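Local coordinates for protein SSD1 (Saccharomyces cerevisiae S288C, PDB 7AM1) that binds untranslated regions of mRNA and represses translation as a non-enzymatic member of the RNase II family, and is implicated in control of the G1 phase, at residues Pro340-Leu345 / Gly406-Arg411; Thr400-Glu405 / Glu445-Ser450; Leu571-Arg576 / Arg666-Val671; Lys629-Ala634 / Gly648-Asn653. One frame throughout, in Å; residues are numbered along the deposited sequence.

Contact 1: residues Pro340-Leu345 / Gly406-Arg411; sequences PSFQPL and GSSVDR
Phe-342 brings CD1 against Val-409 and its ring edge toward Ser-408 OG, where a surface loop between helices 311-321 and 349-354 meets the N-capped start of helix 408-416. Along the loop, Pro-340 comes first and bends the chain into a turn that Gln-343 braces: its amide NE2 reaches back to Pro-340 O at 3.3 Å. Phe-342 has CG set anti to its own carbonyl carbon (chi1 -68°), which carries the ring across to the helix. There CD1 sits tightly on Val-409 CG2 at 3.3 Å, the methyl approaching obliquely, while CE1 has Ser-408 OG at its edge, in the ring plane, 3.7 Å away. A serine suits that place because its small hydroxyl can face an aromatic edge and still hydrogen-bond to Arg-412 NE. With an alanine here in place of Phe-342, Val-409 CG2 would probably lose its ring partner and a gap would open between loop and helix. Next, Gln-343 points away from the helix, and Pro-344 packs instead on Phe-434 and Leu-438 of helix 432-438, which also receives Phe-342 O through Ser-433 OG. The helix start is capped by Ser-407, whose OG takes a weak bond from Asp-410 N at 3.4 Å. Gly-406, at a positive phi (87°) that favours glycine, gives its N-H almost straight to Asp-410 OD2 at 2.8 Å, meeting the carboxylate on its anti side.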
# COMPACT_ATOMS: atom_id res chain seq x y z
N PRO A 340 -17.76 4.28 28.82
CA PRO A 340 -17.06 5.36 29.53
C PRO A 340 -15.93 4.89 30.43
O PRO A 340 -15.01 5.68 30.70
CB PRO A 340 -18.17 6.03 30.34
CG PRO A 340 -19.42 5.71 29.60
CD PRO A 340 -19.22 4.34 29.03
N SER A 341 -15.96 3.64 30.90
CA SER A 341 -14.91 3.16 31.80
C SER A 341 -13.53 3.22 31.16
O SER A 341 -12.53 3.27 31.88
CB SER A 341 -15.21 1.73 32.24
OG SER A 341 -15.35 0.86 31.13
N PHE A 342 -13.45 3.20 29.83
CA PHE A 342 -12.16 3.27 29.14
C PHE A 342 -11.62 4.70 29.24
O PHE A 342 -12.12 5.61 28.57
CB PHE A 342 -12.33 2.83 27.69
CG PHE A 342 -12.64 1.37 27.55
CD1 PHE A 342 -11.89 0.42 28.23
CD2 PHE A 342 -13.68 0.93 26.75
CE1 PHE A 342 -12.16 -0.93 28.11
CE2 PHE A 342 -13.96 -0.41 26.62
CZ PHE A 342 -13.20 -1.34 27.31
N GLN A 343 -10.59 4.88 30.06
CA GLN A 343 -10.01 6.19 30.33
C GLN A 343 -8.52 6.03 30.55
O GLN A 343 -8.08 4.99 31.07
CB GLN A 343 -10.66 6.84 31.56
CG GLN A 343 -12.11 7.23 31.39
CD GLN A 343 -12.31 8.32 30.35
OE1 GLN A 343 -11.37 9.02 29.97
NE2 GLN A 343 -13.55 8.49 29.89
N PRO A 344 -7.71 7.02 30.18
CA PRO A 344 -6.29 6.95 30.49
C PRO A 344 -6.05 7.09 31.99
O PRO A 344 -6.75 7.84 32.68
CB PRO A 344 -5.69 8.13 29.72
CG PRO A 344 -6.83 9.08 29.52
CD PRO A 344 -8.06 8.24 29.41
N LEU A 345 -5.07 6.35 32.49
CA LEU A 345 -4.73 6.42 33.90
C LEU A 345 -3.85 7.63 34.15
O LEU A 345 -2.88 7.84 33.41
CB LEU A 345 -4.02 5.14 34.34
CG LEU A 345 -4.84 3.86 34.26
CD1 LEU A 345 -4.03 2.66 34.71
CD2 LEU A 345 -6.11 3.99 35.09
N GLY A 406 -1.40 -5.34 30.26
CA GLY A 406 -2.29 -6.45 30.52
C GLY A 406 -3.70 -6.06 30.90
O GLY A 406 -4.55 -6.95 31.02
N SER A 407 -3.97 -4.77 31.07
CA SER A 407 -5.31 -4.32 31.40
C SER A 407 -6.26 -4.53 30.22
O SER A 407 -5.85 -4.87 29.11
CB SER A 407 -5.30 -2.84 31.79
OG SER A 407 -5.04 -2.02 30.65
N SER A 408 -7.54 -4.29 30.48
CA SER A 408 -8.56 -4.44 29.45
C SER A 408 -8.29 -3.52 28.26
O SER A 408 -8.47 -3.92 27.10
CB SER A 408 -9.94 -4.15 30.04
OG SER A 408 -10.96 -4.26 29.06
N VAL A 409 -7.88 -2.27 28.52
CA VAL A 409 -7.59 -1.34 27.44
C VAL A 409 -6.40 -1.84 26.62
O VAL A 409 -6.42 -1.79 25.39
CB VAL A 409 -7.33 0.07 28.02
CG1 VAL A 409 -6.66 0.95 26.98
CG2 VAL A 409 -8.63 0.69 28.49
N ASP A 410 -5.36 -2.32 27.30
CA ASP A 410 -4.17 -2.80 26.60
C ASP A 410 -4.52 -3.96 25.68
O ASP A 410 -4.15 -3.97 24.50
CB ASP A 410 -3.11 -3.19 27.62
CG ASP A 410 -1.82 -3.66 26.98
OD1 ASP A 410 -1.40 -3.06 25.98
OD2 ASP A 410 -1.22 -4.62 27.51
N ARG A 411 -5.26 -4.95 26.21
CA ARG A 411 -5.63 -6.11 25.42
C ARG A 411 -6.49 -5.73 24.22
O ARG A 411 -6.31 -6.26 23.12
CB ARG A 411 -6.37 -7.12 26.30
CG ARG A 411 -5.51 -7.73 27.39
CD ARG A 411 -6.32 -8.63 28.32
NE ARG A 411 -7.21 -7.87 29.19

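Contact 2: residues Thr400-Glu405 / Glu445-Ser450; sequences TSHIEE and ESATLS
Ala-447 turns its methyl toward Ser-401 and His-402, so that strand 446-456 of the RNB domain's mixed sheet meets the short 3-10 turn that follows strand 389-397. Just before it, Ser-446 is fastened by its backbone to Ile-472 on the neighbouring strand 462-472. Ala-447 then faces the turn: CB lies 4.1 Å from Ser-401 OG and 4.4 Å from His-402 CE1, the ring being met obliquely. A methyl suits this site, because with no more than CB it already lies against the serine hydroxyl, the imidazole and Leu-347. Thr-448 points the other way, and its OG1 bonds to Ser-470 OG. Leu-449 swings back to the side of Ala-447 but reaches past the turn to His-673 of helix 668-681. On the turn, Ser-401 places OG between its backbone N and carbonyl carbon (chi1 72°), from where the hydroxyl bonds to Asp-398 O; His-402 ND1 makes a weak bond to the same oxygen. Across the two segments the contact is loose van der Waals packing; the firmer link runs through Asp-398, which bonds to the Ala-447 backbone as well as taking the Ser-401 hydroxyl.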
# COMPACT_ATOMS: atom_id res chain seq x y z
N THR A 400 1.90 4.67 27.01
CA THR A 400 1.88 3.51 27.90
C THR A 400 1.96 3.89 29.37
O THR A 400 1.60 3.08 30.22
CB THR A 400 3.00 2.52 27.55
OG1 THR A 400 4.28 3.12 27.78
CG2 THR A 400 2.90 2.07 26.09
N SER A 401 2.42 5.10 29.69
CA SER A 401 2.34 5.57 31.06
C SER A 401 0.90 5.79 31.51
O SER A 401 0.68 6.02 32.70
CB SER A 401 3.15 6.86 31.23
OG SER A 401 2.50 7.95 30.61
N HIS A 402 -0.06 5.73 30.60
CA HIS A 402 -1.48 5.85 30.93
C HIS A 402 -2.22 4.53 30.81
O HIS A 402 -3.46 4.52 30.92
CB HIS A 402 -2.15 6.90 30.04
CG HIS A 402 -1.60 8.28 30.20
ND1 HIS A 402 -0.55 8.76 29.44
CD2 HIS A 402 -1.95 9.29 31.03
CE1 HIS A 402 -0.29 10.00 29.79
NE2 HIS A 402 -1.12 10.35 30.76
N ILE A 403 -1.52 3.43 30.58
CA ILE A 403 -2.15 2.14 30.35
C ILE A 403 -1.40 1.09 31.16
O ILE A 403 -0.19 0.92 30.99
CB ILE A 403 -2.16 1.75 28.85
CG1 ILE A 403 -2.97 2.79 28.06
CG2 ILE A 403 -2.69 0.34 28.67
CD1 ILE A 403 -2.98 2.58 26.54
N GLU A 404 -2.12 0.37 32.01
CA GLU A 404 -1.54 -0.73 32.77
C GLU A 404 -1.38 -1.92 31.84
O GLU A 404 -2.36 -2.38 31.24
CB GLU A 404 -2.42 -1.07 33.97
CG GLU A 404 -1.89 -2.20 34.85
N GLU A 405 -0.15 -2.41 31.71
CA GLU A 405 0.12 -3.54 30.82
C GLU A 405 -0.71 -4.75 31.24
O GLU A 405 -0.73 -5.13 32.41
CB GLU A 405 1.61 -3.86 30.85
CG GLU A 405 2.04 -5.00 29.94
CD GLU A 405 3.55 -5.11 29.84
OE1 GLU A 405 4.24 -4.50 30.68
OE2 GLU A 405 4.04 -5.81 28.93
N GLU A 445 -0.03 20.23 29.91
CA GLU A 445 1.14 19.45 30.31
C GLU A 445 0.90 17.99 29.97
O GLU A 445 -0.15 17.43 30.29
CB GLU A 445 1.39 19.63 31.80
CG GLU A 445 2.81 19.32 32.23
CD GLU A 445 3.11 19.81 33.63
OE1 GLU A 445 3.08 21.04 33.86
OE2 GLU A 445 3.36 18.95 34.51
N SER A 446 1.88 17.37 29.30
CA SER A 446 1.74 16.00 28.83
C SER A 446 3.01 15.21 29.12
O SER A 446 4.12 15.72 28.96
CB SER A 446 1.46 15.95 27.32
OG SER A 446 0.20 16.52 27.03
N ALA A 447 2.83 13.96 29.54
CA ALA A 447 3.95 13.05 29.71
C ALA A 447 4.39 12.55 28.34
O ALA A 447 3.56 12.15 27.52
CB ALA A 447 3.56 11.88 30.60
N THR A 448 5.70 12.56 28.10
CA THR A 448 6.24 12.23 26.79
C THR A 448 7.50 11.38 26.95
O THR A 448 8.06 11.25 28.04
CB THR A 448 6.54 13.50 25.97
OG1 THR A 448 7.25 14.44 26.79
CG2 THR A 448 5.26 14.14 25.46
N LEU A 449 7.91 10.77 25.85
CA LEU A 449 9.23 10.17 25.71
C LEU A 449 9.98 10.98 24.66
O LEU A 449 9.45 11.22 23.57
CB LEU A 449 9.14 8.70 25.29
CG LEU A 449 8.41 7.73 26.23
CD1 LEU A 449 8.40 6.30 25.66
CD2 LEU A 449 9.03 7.73 27.62
N SER A 450 11.18 11.43 25.00
CA SER A 450 11.88 12.40 24.17
C SER A 450 13.22 11.86 23.71
O SER A 450 13.91 11.14 24.44
CB SER A 450 12.09 13.71 24.93
OG SER A 450 10.86 14.30 25.29

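Contact 3: residues Leu571-Arg576 / Arg666-Val671; sequences LALLRR and RYADHV
Leu-573 drives its CD1 methyl against Ala-668 and Val-671 of helix 668-681, and this is where the contact is tight. CD1 stands 3.7 Å from Val-671 CG1, just as near Val-671 CB, and 4.1 Å from Ala-668 O. The leucine and valine side chains cross at about a right angle. CG of Leu-573 lies anti to the backbone N (chi1 -174°), which extends the branch from the strand toward the helix. Ala-668 suits the helix surface here: its small CB, 4.4 Å from CD1, lets the strand come close, and the beta-branched Val-671 presents CB and CG1 together. The strand's polar backbone is provided for as well, Leu-573 N by Gln-675 OE1 and Leu-573 O by Thr-658 OG1.

Farther along no atoms meet across the segments, and Arg-575 and Arg-666 keep their charged ends apart. Arg-575 NE and Arg-666 NH1 remain 6.8 Å from each other, and each has its own acid, Asp-529 and Asp-530 respectively. Arg-666 is also held on the helix side: it grips Asp-669 side-on, NE to OD1 at 2.8 Å and NH2 to OD2 at 2.8 Å, the second through the syn lone pair. This fixes the guanidinium group's rotation and should ease the like-charge proximity to Arg-575.

The whole is a strand-on-helix packing inside the RNB domain, with the two-stranded antiparallel sheet 573-576/635-638 laid against helix 668-681.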
# COMPACT_ATOMS: atom_id res chain seq x y z
N LEU A 571 15.58 -9.47 22.78
CA LEU A 571 14.15 -9.22 22.99
C LEU A 571 13.65 -7.95 22.32
O LEU A 571 12.44 -7.68 22.36
CB LEU A 571 13.85 -9.17 24.50
CG LEU A 571 14.10 -10.45 25.29
CD1 LEU A 571 13.64 -10.27 26.74
CD2 LEU A 571 13.43 -11.67 24.67
N ALA A 572 14.52 -7.18 21.66
CA ALA A 572 14.10 -5.93 21.04
C ALA A 572 13.10 -6.18 19.92
O ALA A 572 13.27 -7.07 19.09
CB ALA A 572 15.31 -5.18 20.49
N LEU A 573 12.03 -5.37 19.90
CA LEU A 573 11.08 -5.36 18.79
C LEU A 573 11.59 -4.35 17.78
O LEU A 573 11.64 -3.14 18.06
CB LEU A 573 9.67 -5.01 19.26
CG LEU A 573 8.58 -5.11 18.18
CD1 LEU A 573 7.21 -4.98 18.82
CD2 LEU A 573 8.73 -4.08 17.06
N LEU A 574 12.02 -4.84 16.62
CA LEU A 574 12.62 -4.04 15.57
C LEU A 574 11.75 -4.13 14.32
O LEU A 574 10.72 -4.80 14.29
CB LEU A 574 14.04 -4.52 15.31
CG LEU A 574 14.98 -4.44 16.53
CD1 LEU A 574 16.33 -5.07 16.22
CD2 LEU A 574 15.15 -3.00 16.98
N ARG A 575 12.19 -3.45 13.26
CA ARG A 575 11.45 -3.43 12.00
C ARG A 575 12.46 -3.45 10.87
O ARG A 575 13.37 -2.62 10.83
CB ARG A 575 10.55 -2.20 11.91
CG ARG A 575 9.67 -2.16 10.67
CD ARG A 575 8.56 -1.15 10.86
NE ARG A 575 7.67 -1.06 9.71
CZ ARG A 575 6.66 -1.89 9.46
NH1 ARG A 575 6.40 -2.91 10.27
NH2 ARG A 575 5.90 -1.70 8.39
N ARG A 576 12.33 -4.42 9.98
CA ARG A 576 13.24 -4.55 8.86
C ARG A 576 12.47 -4.54 7.55
O ARG A 576 11.24 -4.63 7.52
CB ARG A 576 14.09 -5.81 8.96
CG ARG A 576 13.33 -7.13 8.85
CD ARG A 576 14.32 -8.25 8.96
NE ARG A 576 13.74 -9.56 8.70
CZ ARG A 576 14.43 -10.60 8.22
NH1 ARG A 576 15.72 -10.47 7.93
NH2 ARG A 576 13.82 -11.76 8.03
N ARG A 666 -0.32 3.00 16.28
CA ARG A 666 0.37 1.73 16.09
C ARG A 666 0.60 1.06 17.44
O ARG A 666 1.20 1.66 18.34
CB ARG A 666 1.71 1.92 15.38
CG ARG A 666 1.63 2.67 14.06
CD ARG A 666 2.96 2.59 13.32
NE ARG A 666 4.06 3.19 14.10
CZ ARG A 666 4.92 4.10 13.63
NH1 ARG A 666 4.84 4.53 12.38
NH2 ARG A 666 5.87 4.57 14.43
N TYR A 667 0.14 -0.18 17.58
CA TYR A 667 0.36 -0.88 18.84
C TYR A 667 1.80 -1.35 19.00
O TYR A 667 2.28 -1.49 20.13
CB TYR A 667 -0.57 -2.08 18.99
CG TYR A 667 -0.47 -2.69 20.36
CD1 TYR A 667 -1.21 -2.17 21.42
CD2 TYR A 667 0.39 -3.75 20.62
CE1 TYR A 667 -1.10 -2.71 22.69
CE2 TYR A 667 0.50 -4.29 21.88
CZ TYR A 667 -0.25 -3.77 22.91
OH TYR A 667 -0.14 -4.31 24.17
N ALA A 668 2.50 -1.63 17.90
CA ALA A 668 3.90 -2.03 18.01
C ALA A 668 4.69 -1.01 18.82
O ALA A 668 5.56 -1.37 19.63
CB ALA A 668 4.52 -2.21 16.63
N ASP A 669 4.39 0.28 18.63
CA ASP A 669 5.06 1.33 19.37
C ASP A 669 4.85 1.19 20.87
O ASP A 669 5.73 1.58 21.66
CB ASP A 669 4.58 2.70 18.89
CG ASP A 669 4.96 2.98 17.44
OD1 ASP A 669 4.69 2.11 16.59
OD2 ASP A 669 5.50 4.07 17.15
N HIS A 670 3.70 0.66 21.29
CA HIS A 670 3.48 0.42 22.72
C HIS A 670 4.52 -0.54 23.27
O HIS A 670 5.12 -0.29 24.32
CB HIS A 670 2.08 -0.12 22.97
CG HIS A 670 0.99 0.88 22.75
ND1 HIS A 670 -0.09 1.00 23.59
CD2 HIS A 670 0.82 1.82 21.78
CE1 HIS A 670 -0.88 1.97 23.16
NE2 HIS A 670 -0.35 2.48 22.06
N VAL A 671 4.75 -1.65 22.57
CA VAL A 671 5.77 -2.60 22.99
C VAL A 671 7.13 -1.92 23.02
O VAL A 671 7.90 -2.07 23.98
CB VAL A 671 5.78 -3.83 22.06
CG1 VAL A 671 6.82 -4.83 22.51
CG2 VAL A 671 4.39 -4.48 22.00

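Contact 4: residues Lys629-Ala634 / Gly648-Asn653; sequences KTMPRA and GHYALN
Met-631 and Tyr-650 make a Met-aromatic contact between two loops that flank strand 635-638 in the RNB domain. From Met-631 CB, which points toward the other loop, the chain continues to CG, set anti to the carbonyl carbon (chi1 -83°); neither carbon touches the partner loop. The sulfur does: SD lies 3.6 Å from Tyr-650 CD2 and 4.0 Å from CE2, so it is nearest the CD2-CE2 bond. Its line to the ring centroid, 4.7 Å long, is oblique, 62° off the ring normal. The chain then bends at chi3 (-71°), and CE stays about 4.5 Å from Tyr-650 CD2. Long, flexible and polarisable, methionine suits a place where one atom must fit beside a ring; Leu-525 and Leu-528 of helix 523-529 pack on the same side chain.

At the far end, Ala-634 CB rests 3.6 Å from His-649 NE2, approaching the imidazole obliquely. A side chain no larger than a methyl fits well there, because NE2 also hydrogen-bonds to Asp-529 OD1. Leu-652 CD1 covers one face of the imidazole, 3.6 Å above its plane and over its centre, and Leu-652 N gives ND1 a weak bond at 3.5 Å. These contacts limit the ring's freedom to turn. The direct side-chain contact thus rests on dispersion and sulfur-aromatic attraction, while Gln-577 is the polar bridge, bonding to Pro-632 O and Ala-651 N.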
# COMPACT_ATOMS: atom_id res chain seq x y z
N LYS A 629 7.39 -2.25 -7.03
CA LYS A 629 6.80 -3.56 -7.29
C LYS A 629 7.70 -4.71 -6.89
O LYS A 629 7.22 -5.83 -6.72
CB LYS A 629 6.49 -3.74 -8.77
CG LYS A 629 5.46 -2.83 -9.34
CD LYS A 629 5.28 -3.18 -10.80
CE LYS A 629 4.32 -2.25 -11.48
NZ LYS A 629 3.79 -2.89 -12.69
N THR A 630 9.00 -4.47 -6.75
CA THR A 630 9.93 -5.55 -6.47
C THR A 630 10.04 -5.88 -4.99
O THR A 630 10.76 -6.81 -4.63
CB THR A 630 11.32 -5.22 -7.02
OG1 THR A 630 11.88 -4.13 -6.27
CG2 THR A 630 11.23 -4.83 -8.49
N MET A 631 9.33 -5.14 -4.13
CA MET A 631 9.58 -5.25 -2.70
C MET A 631 8.31 -5.48 -1.90
O MET A 631 7.28 -4.86 -2.17
CB MET A 631 10.25 -3.97 -2.19
CG MET A 631 11.73 -3.96 -2.41
SD MET A 631 12.50 -2.52 -1.67
CE MET A 631 11.91 -1.24 -2.77
N PRO A 632 8.37 -6.36 -0.90
CA PRO A 632 7.27 -6.45 0.06
C PRO A 632 7.41 -5.33 1.09
O PRO A 632 8.45 -4.69 1.22
CB PRO A 632 7.48 -7.82 0.69
CG PRO A 632 8.97 -7.97 0.72
CD PRO A 632 9.47 -7.28 -0.55
N ARG A 633 6.33 -5.13 1.84
CA ARG A 633 6.36 -4.17 2.93
C ARG A 633 7.33 -4.60 4.02
O ARG A 633 7.75 -5.76 4.10
CB ARG A 633 4.97 -4.01 3.52
CG ARG A 633 3.97 -3.43 2.56
CD ARG A 633 2.79 -2.95 3.34
NE ARG A 633 2.91 -1.54 3.69
CZ ARG A 633 2.41 -0.99 4.80
NH1 ARG A 633 1.77 -1.74 5.69
NH2 ARG A 633 2.55 0.31 5.00
N ALA A 634 7.69 -3.64 4.86
CA ALA A 634 8.54 -3.89 6.02
C ALA A 634 7.83 -4.81 7.01
O ALA A 634 6.61 -5.03 6.95
CB ALA A 634 8.91 -2.57 6.69
N GLY A 648 18.56 -4.90 8.39
CA GLY A 648 18.49 -3.68 7.62
C GLY A 648 17.10 -3.39 7.08
O GLY A 648 16.29 -4.29 6.83
N HIS A 649 16.83 -2.10 6.92
CA HIS A 649 15.61 -1.59 6.30
C HIS A 649 16.05 -1.01 4.95
O HIS A 649 16.54 0.12 4.88
CB HIS A 649 14.96 -0.54 7.20
CG HIS A 649 13.53 -0.24 6.86
ND1 HIS A 649 13.14 0.22 5.62
CD2 HIS A 649 12.41 -0.30 7.60
CE1 HIS A 649 11.83 0.41 5.61
NE2 HIS A 649 11.36 0.11 6.81
N TYR A 650 15.90 -1.81 3.90
CA TYR A 650 16.46 -1.46 2.59
C TYR A 650 15.89 -0.14 2.08
O TYR A 650 16.64 0.75 1.67
CB TYR A 650 16.19 -2.58 1.59
CG TYR A 650 16.70 -2.31 0.19
CD1 TYR A 650 17.99 -2.68 -0.19
CD2 TYR A 650 15.90 -1.68 -0.75
CE1 TYR A 650 18.46 -2.43 -1.47
CE2 TYR A 650 16.36 -1.42 -2.03
CZ TYR A 650 17.64 -1.80 -2.38
OH TYR A 650 18.08 -1.54 -3.66
N ALA A 651 14.57 0.01 2.11
CA ALA A 651 13.94 1.19 1.51
C ALA A 651 14.40 2.47 2.18
O ALA A 651 14.41 3.53 1.54
CB ALA A 651 12.42 1.07 1.57
N LEU A 652 14.76 2.41 3.46
CA LEU A 652 15.24 3.56 4.22
C LEU A 652 16.76 3.62 4.30
O LEU A 652 17.30 4.54 4.92
CB LEU A 652 14.67 3.55 5.64
CG LEU A 652 13.15 3.67 5.77
CD1 LEU A 652 12.72 3.54 7.23
CD2 LEU A 652 12.66 4.97 5.19
N ASN A 653 17.46 2.64 3.72
CA ASN A 653 18.92 2.57 3.77
C ASN A 653 19.43 2.65 5.21
O ASN A 653 20.43 3.30 5.50
CB ASN A 653 19.56 3.67 2.92
CG ASN A 653 21.03 3.42 2.67
OD1 ASN A 653 21.44 2.29 2.43
ND2 ASN A 653 21.83 4.47 2.74

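In the fold
Contacts 1, 2 and 3 all touch one another, and contact 4 joins them through contact 3. Contacts 1 and 2, with centres 13 Å apart, are tied by Leu-345 N to His-402 O at 2.9 Å, a probable hydrogen bond. Contact 1 reaches contact 3 through Asp-410 OD1 and Tyr-667 OH, 2.5 Å apart and probably hydrogen-bonded. Ile-403 CD1 packs on His-670 CE1 at 4.0 Å, joining contacts 2 and 3. Contact 4, nested in the loop that contact 3 closes, meets it where Arg-575 NH2 lies 3.6 Å from Ala-634 CB; Asp-529 binds both Arg-575 and His-649. Contacts 2, 3 and 4 lie within the RNB domain, non-catalytic in this pseudonuclease, on which contact 1 draws through helix 408-416.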